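Long-range contact in oxidoreductase (Bordetella pertussis, PDB 3Q2K), which probably oxidises a UDP-linked N-acetylglucosaminuronic acid with a nicotinamide cofactor, a step in making 2,3-diacetamido-2,3-dideoxy-D-mannuronic acid: residues I31-G37 and A93-A99. Numbering follows the deposited sequence.
With NAI (1,4-dihydronicotinamide adenine dinucleotide), chain U.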
ATOM      1  N   ILE C  31      46.874  29.636   4.890  1.00 75.48           N
ATOM      2  CA  ILE C  31      46.190  28.381   5.176  1.00 37.90           C
ATOM      3  C   ILE C  31      46.983  27.227   4.566  1.00 16.57           C
ATOM      4  O   ILE C  31      47.299  27.264   3.377  1.00 36.18           O
ATOM      5  CB  ILE C  31      44.787  28.369   4.526  1.00 57.71           C
ATOM      6  CG1 ILE C  31      43.884  29.423   5.170  1.00 32.06           C
ATOM      7  CG2 ILE C  31      44.097  27.016   4.721  1.00 22.96           C
ATOM      8  CD1 ILE C  31      43.480  29.041   6.582  1.00 59.50           C
ATOM      9  N   ARG C  32      47.222  26.179   5.352  1.00 54.18           N
ATOM     10  CA  ARG C  32      47.783  24.934   4.834  1.00 38.37           C
ATOM     11  C   ARG C  32      46.759  23.860   4.452  1.00 66.30           C
ATOM     12  O   ARG C  32      46.137  23.233   5.314  1.00 32.92           O
ATOM     13  CB  ARG C  32      48.733  24.314   5.858  1.00 36.17           C
ATOM     14  CG  ARG C  32      50.195  24.736   5.765  1.00100.00           C
ATOM     15  CD  ARG C  32      50.602  25.851   6.720  1.00 70.44           C
ATOM     16  NE  ARG C  32      50.667  25.436   8.119  1.00 83.80           N
ATOM     17  CZ  ARG C  32      51.480  25.963   9.031  1.00 76.17           C
ATOM     18  NH1 ARG C  32      52.340  26.920   8.713  1.00 57.18           N
ATOM     19  NH2 ARG C  32      51.459  25.524  10.281  1.00 63.70           N
ATOM     20  N   PHE C  33      46.624  23.610   3.154  1.00 38.31           N
ATOM     21  CA  PHE C  33      45.717  22.612   2.591  1.00 68.10           C
ATOM     22  C   PHE C  33      46.404  21.297   2.245  1.00 44.07           C
ATOM     23  O   PHE C  33      47.530  21.289   1.754  1.00 38.06           O
ATOM     24  CB  PHE C  33      45.155  23.062   1.243  1.00 29.19           C
ATOM     25  CG  PHE C  33      44.015  24.029   1.340  1.00 53.98           C
ATOM     26  CD1 PHE C  33      42.746  23.593   1.664  1.00 45.10           C
ATOM     27  CD2 PHE C  33      44.215  25.365   1.060  1.00 35.68           C
ATOM     28  CE1 PHE C  33      41.699  24.486   1.712  1.00 32.21           C
ATOM     29  CE2 PHE C  33      43.175  26.264   1.115  1.00 49.03           C
ATOM     30  CZ  PHE C  33      41.917  25.822   1.445  1.00 30.82           C
ATOM     31  N   GLY C  34      45.678  20.199   2.414  1.00 39.35           N
ATOM     32  CA  GLY C  34      46.146  18.895   1.960  1.00 31.71           C
ATOM     33  C   GLY C  34      45.135  18.355   0.972  1.00 52.94           C
ATOM     34  O   GLY C  34      43.932  18.505   1.182  1.00 51.23           O
ATOM     35  N   LEU C  35      45.629  17.753  -0.105  1.00 54.31           N
ATOM     36  CA  LEU C  35      44.772  17.143  -1.113  1.00 55.78           C
ATOM     37  C   LEU C  35      44.837  15.620  -1.056  1.00 40.41           C
ATOM     38  O   LEU C  35      45.916  15.025  -1.062  1.00 47.65           O
ATOM     39  CB  LEU C  35      45.166  17.650  -2.501  1.00 23.77           C
ATOM     40  CG  LEU C  35      44.379  17.057  -3.672  1.00 36.85           C
ATOM     41  CD1 LEU C  35      42.926  17.454  -3.548  1.00 29.68           C
ATOM     42  CD2 LEU C  35      44.913  17.567  -5.007  1.00 49.41           C
ATOM     43  N   VAL C  36      43.668  14.995  -0.957  1.00 35.80           N
ATOM     44  CA  VAL C  36      43.557  13.536  -0.898  1.00 26.92           C
ATOM     45  C   VAL C  36      42.867  13.046  -2.171  1.00 47.74           C
ATOM     46  O   VAL C  36      41.684  13.312  -2.397  1.00 41.89           O
ATOM     47  CB  VAL C  36      42.709  13.126   0.312  1.00 51.71           C
ATOM     48  CG1 VAL C  36      42.651  11.609   0.472  1.00 22.59           C
ATOM     49  CG2 VAL C  36      43.235  13.829   1.556  1.00 26.75           C
ATOM     50  N   GLY C  37      43.617  12.329  -3.002  1.00 43.38           N
ATOM     51  CA  GLY C  37      43.170  11.897  -4.321  1.00 23.92           C
ATOM     52  C   GLY C  37      43.749  12.737  -5.446  1.00 44.00           C
ATOM     53  O   GLY C  37      43.392  13.907  -5.604  1.00 32.26           O
ATOM     54  N   ALA C  93      48.544  19.724   7.652  1.00 47.32           N
ATOM     55  CA  ALA C  93      47.610  20.556   6.890  1.00 40.17           C
ATOM     56  C   ALA C  93      46.448  21.012   7.769  1.00 31.04           C
ATOM     57  O   ALA C  93      46.081  20.297   8.707  1.00 25.66           O
ATOM     58  CB  ALA C  93      47.099  19.840   5.644  1.00 40.93           C
ATOM     59  N   ASP C  94      45.930  22.217   7.537  1.00 23.32           N
ATOM     60  CA  ASP C  94      44.877  22.760   8.402  1.00 48.89           C
ATOM     61  C   ASP C  94      43.528  22.193   7.993  1.00 45.84           C
ATOM     62  O   ASP C  94      42.610  22.078   8.810  1.00 42.95           O
ATOM     63  CB  ASP C  94      44.748  24.286   8.333  1.00 25.65           C
ATOM     64  CG  ASP C  94      46.014  24.969   8.820  1.00 46.55           C
ATOM     65  OD1 ASP C  94      46.450  24.641   9.945  1.00 45.51           O
ATOM     66  OD2 ASP C  94      46.597  25.792   8.082  1.00 41.63           O
ATOM     67  N   ALA C  95      43.473  21.816   6.721  1.00 38.13           N
ATOM     68  CA  ALA C  95      42.265  21.344   6.055  1.00 40.62           C
ATOM     69  C   ALA C  95      42.604  20.320   4.977  1.00 49.58           C
ATOM     70  O   ALA C  95      43.505  20.510   4.163  1.00 37.54           O
ATOM     71  CB  ALA C  95      41.533  22.524   5.433  1.00 33.57           C
ATOM     72  N   LEU C  96      41.860  19.223   4.940  1.00 34.22           N
ATOM     73  CA  LEU C  96      42.060  18.258   3.870  1.00 24.06           C
ATOM     74  C   LEU C  96      40.972  18.275   2.805  1.00 66.76           C
ATOM     75  O   LEU C  96      39.771  18.309   3.083  1.00 35.52           O
ATOM     76  CB  LEU C  96      42.221  16.878   4.498  1.00 37.04           C
ATOM     77  CG  LEU C  96      43.616  16.995   5.107  1.00 44.01           C
ATOM     78  CD1 LEU C  96      43.712  16.133   6.347  1.00 69.21           C
ATOM     79  CD2 LEU C  96      44.578  16.514   4.038  1.00 44.25           C
ATOM     80  N   VAL C  97      41.420  18.256   1.556  1.00 46.12           N
ATOM     81  CA  VAL C  97      40.490  18.291   0.440  1.00 36.21           C
ATOM     82  C   VAL C  97      40.251  16.866  -0.038  1.00 34.95           C
ATOM     83  O   VAL C  97      41.206  16.124  -0.280  1.00 37.51           O
ATOM     84  CB  VAL C  97      41.036  19.126  -0.726  1.00 29.47           C
ATOM     85  CG1 VAL C  97      40.132  18.892  -1.923  1.00 27.66           C
ATOM     86  CG2 VAL C  97      41.082  20.603  -0.353  1.00 29.47           C
ATOM     87  N   LEU C  98      38.984  16.481  -0.155  1.00 32.48           N
ATOM     88  CA  LEU C  98      38.674  15.085  -0.468  1.00 26.37           C
ATOM     89  C   LEU C  98      38.229  14.948  -1.924  1.00 28.69           C
ATOM     90  O   LEU C  98      37.172  15.440  -2.336  1.00 30.38           O
ATOM     91  CB  LEU C  98      37.701  14.479   0.549  1.00 44.04           C
ATOM     92  CG  LEU C  98      37.997  14.664   2.041  1.00 23.75           C
ATOM     93  CD1 LEU C  98      36.862  14.174   2.957  1.00 17.54           C
ATOM     94  CD2 LEU C  98      39.283  13.925   2.363  1.00 36.30           C
ATOM     95  N   ALA C  99      39.107  14.336  -2.714  1.00 21.71           N
ATOM     96  CA  ALA C  99      39.010  14.381  -4.171  1.00 13.69           C
ATOM     97  C   ALA C  99      38.995  12.937  -4.635  1.00 20.30           C
ATOM     98  O   ALA C  99      39.381  12.619  -5.755  1.00 31.10           O
ATOM     99  CB  ALA C  99      40.167  15.132  -4.781  1.00 38.07           C
TER
HETATM  100  PA  NAI U 500      39.336   9.846 -10.170  1.00 30.27           P
HETATM  101  O1A NAI U 500      39.384   8.392 -10.437  1.00 26.29           O
HETATM  102  O2A NAI U 500      40.014  10.585 -11.432  1.00 24.14           O
HETATM  103  O5B NAI U 500      40.389  10.392  -9.079  1.00 35.26           O
HETATM  104  C5B NAI U 500      40.588   9.350  -8.131  1.00 28.74           C
HETATM  105  C4B NAI U 500      41.847   9.474  -7.281  1.00 41.42           C
HETATM  106  O4B NAI U 500      41.568   9.063  -5.936  1.00 29.27           O
HETATM  107  C3B NAI U 500      42.719   8.420  -7.991  1.00 27.59           C
HETATM  108  O3B NAI U 500      43.997   9.014  -8.234  1.00 45.37           O
HETATM  109  C2B NAI U 500      42.643   7.262  -6.957  1.00 28.42           C
HETATM  110  O2B NAI U 500      43.838   6.478  -6.908  1.00 47.24           O
HETATM  111  C1B NAI U 500      42.611   8.115  -5.669  1.00 30.96           C
HETATM  112  N9A NAI U 500      42.237   7.244  -4.567  1.00 28.11           N
HETATM  113  C8A NAI U 500      41.462   6.127  -4.602  1.00 33.60           C
HETATM  114  N7A NAI U 500      41.371   5.671  -3.383  1.00 28.74           N
HETATM  115  C5A NAI U 500      42.067   6.426  -2.504  1.00 27.15           C
HETATM  116  C6A NAI U 500      42.312   6.421  -1.117  1.00 24.25           C
HETATM  117  N6A NAI U 500      41.767   5.465  -0.279  1.00 36.40           N
HETATM  118  N1A NAI U 500      43.062   7.403  -0.626  1.00 44.83           N
HETATM  119  C2A NAI U 500      43.556   8.364  -1.388  1.00 22.05           C
HETATM  120  N3A NAI U 500      43.353   8.403  -2.688  1.00 23.50           N
HETATM  121  C4A NAI U 500      42.608   7.474  -3.271  1.00 39.22           C
HETATM  122  O3  NAI U 500      37.844  10.419 -10.303  1.00 43.32           O
HETATM  123  PN  NAI U 500      37.645  11.985 -10.009  1.00 34.04           P
HETATM  124  O1N NAI U 500      36.894  12.424 -11.279  1.00 27.28           O
HETATM  125  O2N NAI U 500      38.834  12.962  -9.895  1.00 40.07           O
HETATM  126  O5D NAI U 500      36.563  12.050  -8.809  1.00 35.97           O
HETATM  127  C5D NAI U 500      36.744  13.291  -8.141  1.00 71.05           C
HETATM  128  C4D NAI U 500      35.850  13.365  -6.898  1.00 14.74           C
HETATM  129  O4D NAI U 500      35.433  14.738  -7.054  1.00 31.57           O
HETATM  130  C3D NAI U 500      34.569  12.513  -7.009  1.00 17.16           C
HETATM  131  O3D NAI U 500      33.694  12.660  -5.897  1.00 21.84           O
HETATM  132  C2D NAI U 500      33.872  13.257  -8.165  1.00 26.48           C
HETATM  133  O2D NAI U 500      32.470  13.112  -7.965  1.00 25.09           O
HETATM  134  C1D NAI U 500      34.167  14.715  -7.738  1.00 30.13           C
HETATM  135  N1N NAI U 500      34.271  15.639  -8.864  1.00 34.34           N
HETATM  136  C2N NAI U 500      33.723  16.826  -8.716  1.00 19.64           C
HETATM  137  C3N NAI U 500      33.812  17.727  -9.770  1.00 26.51           C
HETATM  138  C7N NAI U 500      33.191  19.056  -9.633  1.00 26.01           C
HETATM  139  O7N NAI U 500      32.896  19.681 -10.631  1.00 32.47           O
HETATM  140  N7N NAI U 500      32.940  19.517  -8.391  1.00 23.20           N
HETATM  141  C4N NAI U 500      34.448  17.349 -10.951  1.00 25.16           C
HETATM  142  C5N NAI U 500      34.980  16.077 -11.032  1.00 35.03           C
HETATM  143  C6N NAI U 500      34.890  15.224  -9.949  1.00 37.73           C
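Leu96 CD2 settles over the bare backbone of Gly34, 3.5 Å from Gly34 CA. Beside it on the same face, Val36 CG2 meets two leucine methyls, Leu96 CD2 at 3.9 Å and Leu98 CD2 at 4.0 Å; Val36 CG1, anti to the backbone N (chi1 -176°), instead meets adenine atom C2A of NAI at 3.8 Å. Helix 105-114 covers this layer through Val112, Gln108 and Ala109. Between the layers, hydrogen bonds run from Gly34 N to Ala95 O, Val97 N to Gly34 O (2.6 Å), Val36 N to Val97 O and Ala99 N to Val36 O, the ladder of the two central parallel strands of the Rossmann fold, 31-36 and 95-98. At its end Gly37 begins the loop to the NADH-binding residues Arg40 and Ile41, and the adenosine ribose of NAI passes it, O4B 3.6 Å from Gly37 CA. On the reverse face Leu35 CD1 wedges between Val97 CG1, at 3.5 Å, and Ala99 CB, while Val97 CG2 reaches the Phe33 ring at CD1; helix 42-50 packs over this side. At the opposite end, Asp94 OD2 accepts a hydrogen bond from Arg32 N at 2.8 Å, on its anti side and 25° out of the carboxylate plane; OD1 salt-bridges Arg29.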